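Local coordinates for protein haloacid dehalogenase-like hydrolase (PDB 3PGV) that probably acts as a magnesium-dependent phosphatase of the Cof family within the haloacid dehalogenase superfamily, at residues T122-E127 against S164-T169; H64-G69 against A146-K151; G86-D91 against A99-R104. One frame throughout, in Å; residues are numbered along the deposited sequence.

Contact 1: residues T122-E127 against S164-T169; sequences TNVYRE and SKVFFT
In the mixed sheet of the cap domain, strand 121-126 runs antiparallel beside strand 163-169, and N123 and F167 form a hydrogen-bonded pair between them. N123 N reaches F167 O at 2.8 Å, and F167 N returns a bond of the same kind to N123 O. The amide of N123 then folds back over the neighbouring strand. CB sits above the centre of the F167 ring, 3.3 Å from its centroid, in a CH-pi contact, and the amide plane stacks on the ring with only 10° between them. ND2 bonds F167 O from above the carbonyl plane at 3.3 Å, so that this oxygen accepts two N-H groups of one residue; ND2 also reaches T169 OG1. The other end of the amide, OD1, is fixed by R136 and W130.

A cap of this kind, set over a Rossmann-like core, is characteristic of Cof-type HAD hydrolases, and the side chains of N123, Y125, K165 and F167 share one face of its sheet. On that face F167 takes the hindered position between backbone N and carbonyl carbon (chi1 56°), which brings its ring face against N123 CB and turns its edge to the face of Y125. The result is a T-shaped pair, centroids 4.9 Å apart and planes at 70°. K165 runs alongside Y125 with CE 3.5 Å from Y125 CE2, while its ammonium continues to E202 and to the carbonyl of G62, a core residue. Y125 N bonds K165 O, and Y125 O receives S164 N at 3.0 Å. The opposite face carries T122, V124, V166 and F168: V124 CG2 meets V166 CG2, and T122 OG1 lies at the edge of the F168 ring, 3.6 Å from CD1.

Contact 2: residues H64-G69 against A146-K151; sequences HYIDVG and AVFNYK. With EDO (1,2-ethanediol), chain I.
Over one face of the H64 imidazole stands the tip of F148, whose CZ is 3.5 Å from H64 CG and displaced toward the rim of the five-membered ring. The two planes meet at 42°, neither stacked nor edge-to-face. At the imidazole edge, in the ring plane, I66 N donates to ND1 at 3.0 Å, while NE2 is hydrogen-bonded to the carbonyl of E127; bonds at both nitrogens thus fix the rotation of the ring that receives the phenylalanine. F148 points CG away from its own backbone N (chi1 -168°), carrying the phenyl group across to the other segment. I66 CG2 approaches it obliquely, 3.9 Å from F148 CD1, and D67 OD2 approaches F148 CD2 at 3.7 Å, with carboxylate and ring planes 57° apart.

Segment 64-69 belongs to the core domain: it follows strand 56-60, includes a short 3-10 turn at I66 and D67, and leads through V68, the N-cap, into helix 69-75. F148 comes from the extended chain leading to cap strand 150-152, so the contact bridges the two domains at the surface. A146 packs its CB against I66 O at 3.4 Å and, more loosely, against I66 CG2. A 1,2-ethanediol molecule, probably from the crystallisation liquor, lies beside F148, where its O2 hydrogen-bonds N149 O at 2.7 Å.

Contact 3: residues G86-D91 against A99-R104; sequences GARVHD and AHNLDR. With EDO (1,2-ethanediol), chain H.
N101 OD1 is gripped by the guanidinium group of R88: NH1 gives a short, fairly straight bond of 2.6 Å, and NH2 adds a weak one at 3.1 Å. The oxygen lies at the edge of the guanidinium, close to its plane, whereas the amide of N101 is turned 65° from that plane, so the two groups meet obliquely. NH1 approaches the amide oxygen tilted 29° from the carbonyl plane. One face of the guanidinium is covered by A99, whose CB stands 3.4 Å from NH1, offset toward the rim. A bend at chi2 (-74°) lays the arginine chain along A99 CB and points its guanidinium at N101. NH2 also faces E127 in a long, weak ion pair.

R88 and A99 form an antiparallel non-hydrogen-bonded pair where strand 88-90 lies against strand 96-99, the outermost strand at this end of the HAD core sheet. A87 and R88 both face T83 of strand 80-83, a classic beta bulge on the other side of the strand. Next to the pair, H100 N donates to A87 O at 2.7 Å, in the carbonyl plane, and A99 CA lends the same oxygen a CA-H...O contact at 3.3 Å. A87 CB rests 3.4 Å from H100 O. From H100 the chain leaves the core sheet, and L102 already packs on I163 and V166 of the cap. Farther along, D103 occupies the N-cap position of helix 104-110 without a capping bond from its side chain; its OD2 instead forms a salt bridge with R190, and its OD1 accepts a bond from O1 of a 1,2-ethanediol molecule.

Contact 1 lies within the cap sheet, with contact 2 about 13 Å and contact 3 about 12 Å from it, centre to centre. Contact 2, which joins core and cap, meets it at Y125: the H64 ring sets edge-to-face with that tyrosine, and F148 CE2 packs 3.7 Å from Y125 CE1. Contact 3, where the chain passes from core to cap, meets it through A87 CB, 3.4 Å from S164 O. Y65 stacks on H90, tying contacts 2 and 3. The side chains of K165 and D67 each lie about 6 Å from a bound HEPES molecule; the K165 side chain is about 11 Å from the calcium ion held by D27, D29 and D233.

Contact 1: residues T122-E127 against S164-T169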
loop_
_atom_site.group_PDB
_atom_site.type_symbol
_atom_site.label_atom_id
_atom_site.label_comp_id
_atom_site.label_asym_id
_atom_site.label_seq_id
_atom_site.Cartn_x
_atom_site.Cartn_y
_atom_site.Cartn_z
ATOM N N THR A 122 7.302 -14.298 9.711
ATOM C CA THR A 122 6.394 -14.388 8.564
ATOM C C THR A 122 4.983 -13.936 8.962
ATOM O O THR A 122 4.395 -14.482 9.904
ATOM C CB THR A 122 6.402 -15.799 7.971
ATOM O OG1 THR A 122 7.744 -16.149 7.627
ATOM C CG2 THR A 122 5.479 -15.926 6.726
ATOM N N ASN A 123 4.446 -12.938 8.244
ATOM C CA ASN A 123 3.114 -12.407 8.511
ATOM C C ASN A 123 2.199 -12.687 7.348
ATOM O O ASN A 123 2.639 -12.669 6.197
ATOM C CB ASN A 123 3.168 -10.910 8.781
ATOM C CG ASN A 123 4.002 -10.524 9.954
ATOM O OD1 ASN A 123 3.498 -10.273 11.031
ATOM N ND2 ASN A 123 5.300 -10.390 9.747
ATOM N N VAL A 124 0.917 -12.941 7.636
ATOM C CA VAL A 124 -0.065 -13.273 6.607
ATOM C C VAL A 124 -1.366 -12.480 6.834
ATOM O O VAL A 124 -1.888 -12.462 7.953
ATOM C CB VAL A 124 -0.351 -14.815 6.600
ATOM C CG1 VAL A 124 -1.417 -15.171 5.577
ATOM C CG2 VAL A 124 0.922 -15.615 6.358
ATOM N N TYR A 125 -1.908 -11.862 5.767
ATOM C CA TYR A 125 -3.262 -11.310 5.813
ATOM C C TYR A 125 -4.187 -12.254 5.077
ATOM O O TYR A 125 -4.087 -12.378 3.857
ATOM C CB TYR A 125 -3.342 -9.905 5.191
ATOM C CG TYR A 125 -2.751 -8.795 6.043
ATOM C CD1 TYR A 125 -2.459 -9.001 7.393
ATOM C CD2 TYR A 125 -2.559 -7.517 5.521
ATOM C CE1 TYR A 125 -1.910 -7.989 8.175
ATOM C CE2 TYR A 125 -2.012 -6.496 6.291
ATOM C CZ TYR A 125 -1.694 -6.731 7.621
ATOM O OH TYR A 125 -1.157 -5.712 8.388
ATOM N N ARG A 126 -4.975 -13.042 5.828
ATOM C CA ARG A 126 -5.965 -13.942 5.259
ATOM C C ARG A 126 -7.326 -13.372 5.526
ATOM O O ARG A 126 -7.758 -13.330 6.690
ATOM C CB ARG A 126 -5.853 -15.340 5.875
ATOM C CG ARG A 126 -6.828 -16.324 5.261
ATOM C CD ARG A 126 -6.705 -17.707 5.853
ATOM N NE ARG A 126 -7.528 -18.661 5.117
ATOM C CZ ARG A 126 -8.836 -18.806 5.297
ATOM N NH1 ARG A 126 -9.471 -18.078 6.204
ATOM N NH2 ARG A 126 -9.518 -19.677 4.570
ATOM N N GLU A 127 -8.003 -12.878 4.467
ATOM C CA GLU A 127 -9.309 -12.212 4.597
ATOM C C GLU A 127 -9.221 -11.091 5.643
ATOM O O GLU A 127 -8.369 -10.218 5.513
ATOM C CB GLU A 127 -10.440 -13.226 4.938
ATOM C CG GLU A 127 -10.566 -14.395 3.955
ATOM C CD GLU A 127 -10.998 -14.052 2.537
ATOM O OE1 GLU A 127 -11.090 -12.847 2.206
ATOM O OE2 GLU A 127 -11.234 -14.998 1.752
ATOM N N SER A 164 -4.401 -12.099 0.852
ATOM C CA SER A 164 -4.171 -10.836 0.139
ATOM C C SER A 164 -2.675 -10.536 0.038
ATOM O O SER A 164 -2.217 -10.020 -0.979
ATOM C CB SER A 164 -4.914 -9.688 0.822
ATOM O OG SER A 164 -4.589 -9.609 2.199
ATOM N N LYS A 165 -1.907 -10.886 1.080
ATOM C CA LYS A 165 -0.459 -10.727 1.065
ATOM C C LYS A 165 0.242 -11.492 2.171
ATOM O O LYS A 165 -0.353 -11.791 3.199
ATOM C CB LYS A 165 -0.044 -9.240 1.091
ATOM C CG LYS A 165 -0.299 -8.536 2.399
ATOM C CD LYS A 165 0.301 -7.142 2.367
ATOM C CE LYS A 165 0.292 -6.490 3.714
ATOM N NZ LYS A 165 0.900 -5.149 3.679
ATOM N N VAL A 166 1.513 -11.824 1.936
ATOM C CA VAL A 166 2.411 -12.361 2.946
ATOM C C VAL A 166 3.554 -11.357 3.085
ATOM O O VAL A 166 4.023 -10.826 2.071
ATOM C CB VAL A 166 2.944 -13.785 2.574
ATOM C CG1 VAL A 166 3.971 -14.278 3.613
ATOM C CG2 VAL A 166 1.798 -14.781 2.425
ATOM N N PHE A 167 3.935 -11.010 4.316
ATOM C CA PHE A 167 5.037 -10.061 4.513
ATOM C C PHE A 167 6.033 -10.513 5.549
ATOM O O PHE A 167 5.664 -11.077 6.571
ATOM C CB PHE A 167 4.530 -8.633 4.773
ATOM C CG PHE A 167 3.568 -8.466 5.932
ATOM C CD1 PHE A 167 2.226 -8.808 5.797
ATOM C CD2 PHE A 167 3.968 -7.826 7.100
ATOM C CE1 PHE A 167 1.326 -8.596 6.842
ATOM C CE2 PHE A 167 3.064 -7.597 8.134
ATOM C CZ PHE A 167 1.746 -7.977 7.997
ATOM N N PHE A 168 7.310 -10.337 5.242
ATOM C CA PHE A 168 8.405 -10.783 6.080
ATOM C C PHE A 168 9.024 -9.617 6.791
ATOM O O PHE A 168 9.475 -8.667 6.141
ATOM C CB PHE A 168 9.448 -11.531 5.230
ATOM C CG PHE A 168 8.846 -12.663 4.423
ATOM C CD1 PHE A 168 8.664 -13.922 4.986
ATOM C CD2 PHE A 168 8.402 -12.450 3.118
ATOM C CE1 PHE A 168 8.062 -14.952 4.256
ATOM C CE2 PHE A 168 7.798 -13.479 2.392
ATOM C CZ PHE A 168 7.638 -14.726 2.962
ATOM N N THR A 169 8.959 -9.622 8.139
ATOM C CA THR A 169 9.532 -8.542 8.951
ATOM C C THR A 169 10.857 -8.970 9.553
ATOM O O THR A 169 10.985 -10.099 10.025
ATOM C CB THR A 169 8.516 -8.022 9.999
ATOM O OG1 THR A 169 8.095 -9.107 10.816
ATOM C CG2 THR A 169 7.285 -7.351 9.350
#

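Contact 2: residues H64-G69 against A146-K151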
loop_
_atom_site.group_PDB
_atom_site.type_symbol
_atom_site.label_atom_id
_atom_site.label_comp_id
_atom_site.label_asym_id
_atom_site.label_seq_id
_atom_site.Cartn_x
_atom_site.Cartn_y
_atom_site.Cartn_z
ATOM N N HIS A 64 -3.946 -3.281 6.012
ATOM C CA HIS A 64 -5.194 -4.032 5.872
ATOM C C HIS A 64 -6.343 -3.019 5.989
ATOM O O HIS A 64 -6.183 -1.990 6.657
ATOM C CB HIS A 64 -5.307 -5.067 6.999
ATOM C CG HIS A 64 -6.413 -6.057 6.814
ATOM N ND1 HIS A 64 -7.729 -5.717 7.051
ATOM C CD2 HIS A 64 -6.349 -7.376 6.513
ATOM C CE1 HIS A 64 -8.429 -6.818 6.832
ATOM N NE2 HIS A 64 -7.638 -7.845 6.518
ATOM N N TYR A 65 -7.482 -3.303 5.367
ATOM C CA TYR A 65 -8.643 -2.412 5.404
ATOM C C TYR A 65 -9.096 -2.083 6.848
ATOM O O TYR A 65 -9.368 -0.925 7.153
ATOM C CB TYR A 65 -9.802 -2.985 4.573
ATOM C CG TYR A 65 -10.943 -2.014 4.393
ATOM C CD1 TYR A 65 -10.810 -0.893 3.575
ATOM C CD2 TYR A 65 -12.188 -2.251 4.976
ATOM C CE1 TYR A 65 -11.849 0.024 3.429
ATOM C CE2 TYR A 65 -13.240 -1.347 4.826
ATOM C CZ TYR A 65 -13.068 -0.211 4.045
ATOM O OH TYR A 65 -14.106 0.672 3.871
ATOM N N ILE A 66 -9.074 -3.078 7.747
ATOM C CA ILE A 66 -9.439 -2.871 9.150
ATOM C C ILE A 66 -8.505 -1.853 9.804
ATOM O O ILE A 66 -8.946 -1.049 10.634
ATOM C CB ILE A 66 -9.463 -4.225 9.921
ATOM C CG1 ILE A 66 -10.543 -5.165 9.345
ATOM C CG2 ILE A 66 -9.669 -4.001 11.447
ATOM C CD1 ILE A 66 -10.429 -6.624 9.823
ATOM N N ASP A 67 -7.227 -1.841 9.367
ATOM C CA ASP A 67 -6.173 -0.980 9.905
ATOM C C ASP A 67 -6.229 0.480 9.347
ATOM O O ASP A 67 -5.446 1.319 9.772
ATOM C CB ASP A 67 -4.799 -1.614 9.627
ATOM C CG ASP A 67 -3.829 -1.580 10.788
ATOM O OD1 ASP A 67 -4.049 -0.777 11.725
ATOM O OD2 ASP A 67 -2.823 -2.311 10.738
ATOM N N VAL A 68 -7.154 0.771 8.422
ATOM C CA VAL A 68 -7.320 2.146 7.901
ATOM C C VAL A 68 -8.661 2.745 8.324
ATOM O O VAL A 68 -9.051 3.802 7.823
ATOM C CB VAL A 68 -7.085 2.272 6.360
ATOM C CG1 VAL A 68 -5.654 1.954 6.002
ATOM C CG2 VAL A 68 -8.047 1.401 5.575
ATOM N N GLY A 69 -9.343 2.068 9.252
ATOM C CA GLY A 69 -10.649 2.478 9.757
ATOM C C GLY A 69 -10.693 3.892 10.292
ATOM O O GLY A 69 -11.561 4.678 9.901
ATOM N N ALA A 146 -8.674 0.840 15.321
ATOM C CA ALA A 146 -9.407 -0.413 15.313
ATOM C C ALA A 146 -8.599 -1.520 15.977
ATOM O O ALA A 146 -7.373 -1.526 15.889
ATOM C CB ALA A 146 -9.751 -0.806 13.891
ATOM N N VAL A 147 -9.287 -2.455 16.648
ATOM C CA VAL A 147 -8.640 -3.624 17.227
ATOM C C VAL A 147 -8.216 -4.577 16.090
ATOM O O VAL A 147 -9.071 -5.127 15.393
ATOM C CB VAL A 147 -9.557 -4.334 18.272
ATOM C CG1 VAL A 147 -8.900 -5.606 18.807
ATOM C CG2 VAL A 147 -9.920 -3.387 19.418
ATOM N N PHE A 148 -6.906 -4.679 15.841
ATOM C CA PHE A 148 -6.380 -5.571 14.806
ATOM C C PHE A 148 -5.157 -6.351 15.346
ATOM O O PHE A 148 -4.060 -5.799 15.441
ATOM C CB PHE A 148 -6.043 -4.778 13.510
ATOM C CG PHE A 148 -5.769 -5.633 12.284
ATOM C CD1 PHE A 148 -6.722 -6.528 11.813
ATOM C CD2 PHE A 148 -4.598 -5.474 11.552
ATOM C CE1 PHE A 148 -6.467 -7.316 10.680
ATOM C CE2 PHE A 148 -4.363 -6.238 10.395
ATOM C CZ PHE A 148 -5.295 -7.156 9.976
ATOM N N ASN A 149 -5.389 -7.609 15.790
ATOM C CA ASN A 149 -4.374 -8.456 16.426
ATOM C C ASN A 149 -3.938 -9.590 15.543
ATOM O O ASN A 149 -4.607 -9.912 14.577
ATOM C CB ASN A 149 -4.902 -9.017 17.722
ATOM C CG ASN A 149 -5.327 -7.973 18.695
ATOM O OD1 ASN A 149 -4.617 -6.983 18.952
ATOM N ND2 ASN A 149 -6.471 -8.186 19.293
ATOM N N TYR A 150 -2.827 -10.227 15.889
ATOM C CA TYR A 150 -2.362 -11.387 15.154
ATOM C C TYR A 150 -2.809 -12.651 15.869
ATOM O O TYR A 150 -3.118 -12.610 17.063
ATOM C CB TYR A 150 -0.801 -11.367 15.004
ATOM C CG TYR A 150 -0.052 -11.415 16.330
ATOM C CD1 TYR A 150 0.114 -12.614 17.020
ATOM C CD2 TYR A 150 0.519 -10.267 16.874
ATOM C CE1 TYR A 150 0.753 -12.654 18.259
ATOM C CE2 TYR A 150 1.181 -10.299 18.098
ATOM C CZ TYR A 150 1.315 -11.501 18.779
ATOM O OH TYR A 150 1.996 -11.545 19.968
ATOM N N LYS A 151 -2.912 -13.745 15.129
ATOM C CA LYS A 151 -3.022 -15.082 15.661
ATOM C C LYS A 151 -1.740 -15.788 15.268
ATOM O O LYS A 151 -1.194 -15.499 14.208
ATOM C CB LYS A 151 -4.211 -15.835 15.038
ATOM C CG LYS A 151 -5.574 -15.491 15.587
ATOM C CD LYS A 151 -6.597 -16.507 15.050
ATOM C CE LYS A 151 -8.027 -16.137 15.294
ATOM N NZ LYS A 151 -8.948 -17.082 14.611
HETATM C C1 EDO I . -6.689 -12.246 13.873
HETATM O O1 EDO I . -7.601 -12.870 14.787
HETATM C C2 EDO I . -7.363 -11.015 13.274
HETATM O O2 EDO I . -6.393 -10.188 12.610
#

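Contact 3: residues G86-D91 against A99-R104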
loop_
_atom_site.group_PDB
_atom_site.type_symbol
_atom_site.label_atom_id
_atom_site.label_comp_id
_atom_site.label_asym_id
_atom_site.label_seq_id
_atom_site.Cartn_x
_atom_site.Cartn_y
_atom_site.Cartn_z
ATOM N N GLY A 86 -3.075 -3.181 -3.211
ATOM C CA GLY A 86 -3.876 -3.421 -4.409
ATOM C C GLY A 86 -4.592 -4.754 -4.448
ATOM O O GLY A 86 -5.322 -5.024 -5.394
ATOM N N ALA A 87 -4.394 -5.608 -3.431
ATOM C CA ALA A 87 -5.076 -6.908 -3.390
ATOM C C ALA A 87 -6.563 -6.730 -3.080
ATOM O O ALA A 87 -7.368 -7.590 -3.421
ATOM C CB ALA A 87 -4.423 -7.813 -2.362
ATOM N N ARG A 88 -6.935 -5.577 -2.474
ATOM C CA ARG A 88 -8.318 -5.280 -2.132
ATOM C C ARG A 88 -8.693 -3.865 -2.574
ATOM O O ARG A 88 -7.873 -2.947 -2.491
ATOM C CB ARG A 88 -8.539 -5.397 -0.595
ATOM C CG ARG A 88 -8.313 -6.793 0.007
ATOM C CD ARG A 88 -9.429 -7.743 -0.332
ATOM N NE ARG A 88 -9.365 -8.980 0.454
ATOM C CZ ARG A 88 -8.640 -10.044 0.112
ATOM N NH1 ARG A 88 -7.865 -10.008 -0.968
ATOM N NH2 ARG A 88 -8.659 -11.136 0.863
ATOM N N VAL A 89 -9.948 -3.674 -2.964
ATOM C CA VAL A 89 -10.523 -2.353 -3.192
ATOM C C VAL A 89 -11.901 -2.296 -2.530
ATOM O O VAL A 89 -12.681 -3.248 -2.641
ATOM C CB VAL A 89 -10.576 -1.947 -4.698
ATOM C CG1 VAL A 89 -11.583 -0.825 -4.933
ATOM C CG2 VAL A 89 -9.202 -1.541 -5.203
ATOM N N HIS A 90 -12.163 -1.227 -1.774
ATOM C CA HIS A 90 -13.462 -0.994 -1.165
ATOM C C HIS A 90 -13.995 0.322 -1.645
ATOM O O HIS A 90 -13.221 1.246 -1.869
ATOM C CB HIS A 90 -13.351 -0.971 0.361
ATOM C CG HIS A 90 -13.141 -2.313 0.985
ATOM N ND1 HIS A 90 -11.919 -2.955 0.917
ATOM C CD2 HIS A 90 -13.964 -3.026 1.796
ATOM C CE1 HIS A 90 -12.048 -4.061 1.636
ATOM N NE2 HIS A 90 -13.261 -4.148 2.185
ATOM N N ASP A 91 -15.312 0.435 -1.793
ATOM C CA ASP A 91 -15.920 1.716 -2.121
ATOM C C ASP A 91 -16.120 2.529 -0.832
ATOM O O ASP A 91 -15.795 2.041 0.255
ATOM C CB ASP A 91 -17.255 1.533 -2.899
ATOM C CG ASP A 91 -18.369 0.809 -2.140
ATOM O OD1 ASP A 91 -18.267 0.695 -0.893
ATOM O OD2 ASP A 91 -19.380 0.444 -2.780
ATOM N N ALA A 99 -11.158 -8.809 -4.556
ATOM C CA ALA A 99 -10.147 -9.421 -3.722
ATOM C C ALA A 99 -9.253 -10.255 -4.623
ATOM O O ALA A 99 -9.707 -11.261 -5.188
ATOM C CB ALA A 99 -10.802 -10.305 -2.668
ATOM N N HIS A 100 -8.052 -9.761 -4.892
ATOM C CA HIS A 100 -7.113 -10.462 -5.754
ATOM C C HIS A 100 -6.022 -11.107 -4.923
ATOM O O HIS A 100 -5.114 -10.433 -4.448
ATOM C CB HIS A 100 -6.550 -9.528 -6.830
ATOM C CG HIS A 100 -7.597 -9.000 -7.767
ATOM N ND1 HIS A 100 -7.424 -7.799 -8.441
ATOM C CD2 HIS A 100 -8.823 -9.498 -8.071
ATOM C CE1 HIS A 100 -8.512 -7.645 -9.183
ATOM N NE2 HIS A 100 -9.378 -8.649 -9.002
ATOM N N ASN A 101 -6.178 -12.397 -4.658
ATOM C CA ASN A 101 -5.331 -13.124 -3.728
ATOM C C ASN A 101 -4.180 -13.844 -4.385
ATOM O O ASN A 101 -4.158 -14.009 -5.598
ATOM C CB ASN A 101 -6.189 -14.110 -2.908
ATOM C CG ASN A 101 -7.230 -13.434 -2.084
ATOM O OD1 ASN A 101 -6.973 -12.428 -1.426
ATOM N ND2 ASN A 101 -8.425 -13.975 -2.089
ATOM N N LEU A 102 -3.213 -14.283 -3.571
ATOM C CA LEU A 102 -2.080 -15.098 -4.021
ATOM C C LEU A 102 -2.561 -16.480 -4.436
ATOM O O LEU A 102 -3.486 -17.025 -3.800
ATOM C CB LEU A 102 -1.070 -15.240 -2.876
ATOM C CG LEU A 102 -0.092 -14.095 -2.711
ATOM C CD1 LEU A 102 0.391 -13.996 -1.261
ATOM C CD2 LEU A 102 1.105 -14.251 -3.679
ATOM N N ASP A 103 -1.912 -17.086 -5.465
ATOM C CA ASP A 103 -2.222 -18.470 -5.857
ATOM C C ASP A 103 -1.966 -19.402 -4.666
ATOM O O ASP A 103 -1.019 -19.170 -3.883
ATOM C CB ASP A 103 -1.387 -18.902 -7.075
ATOM C CG ASP A 103 -1.848 -18.300 -8.398
ATOM O OD1 ASP A 103 -2.854 -17.539 -8.392
ATOM O OD2 ASP A 103 -1.231 -18.624 -9.451
ATOM N N ARG A 104 -2.856 -20.397 -4.474
ATOM C CA ARG A 104 -2.832 -21.299 -3.312
ATOM C C ARG A 104 -1.458 -21.946 -3.075
ATOM O O ARG A 104 -0.980 -21.969 -1.945
ATOM C CB ARG A 104 -3.918 -22.372 -3.449
ATOM C CG ARG A 104 -4.279 -23.044 -2.141
ATOM C CD ARG A 104 -5.262 -24.186 -2.354
ATOM N NE ARG A 104 -5.649 -24.812 -1.088
ATOM C CZ ARG A 104 -4.931 -25.747 -0.472
ATOM N NH1 ARG A 104 -3.769 -26.154 -0.989
ATOM N NH2 ARG A 104 -5.342 -26.251 0.683
HETATM C C1 EDO H . -0.988 -14.702 -10.642
HETATM O O1 EDO H . -1.897 -14.662 -9.538
HETATM C C2 EDO H . -1.018 -16.085 -11.306
HETATM O O2 EDO H . -2.317 -16.359 -11.876
#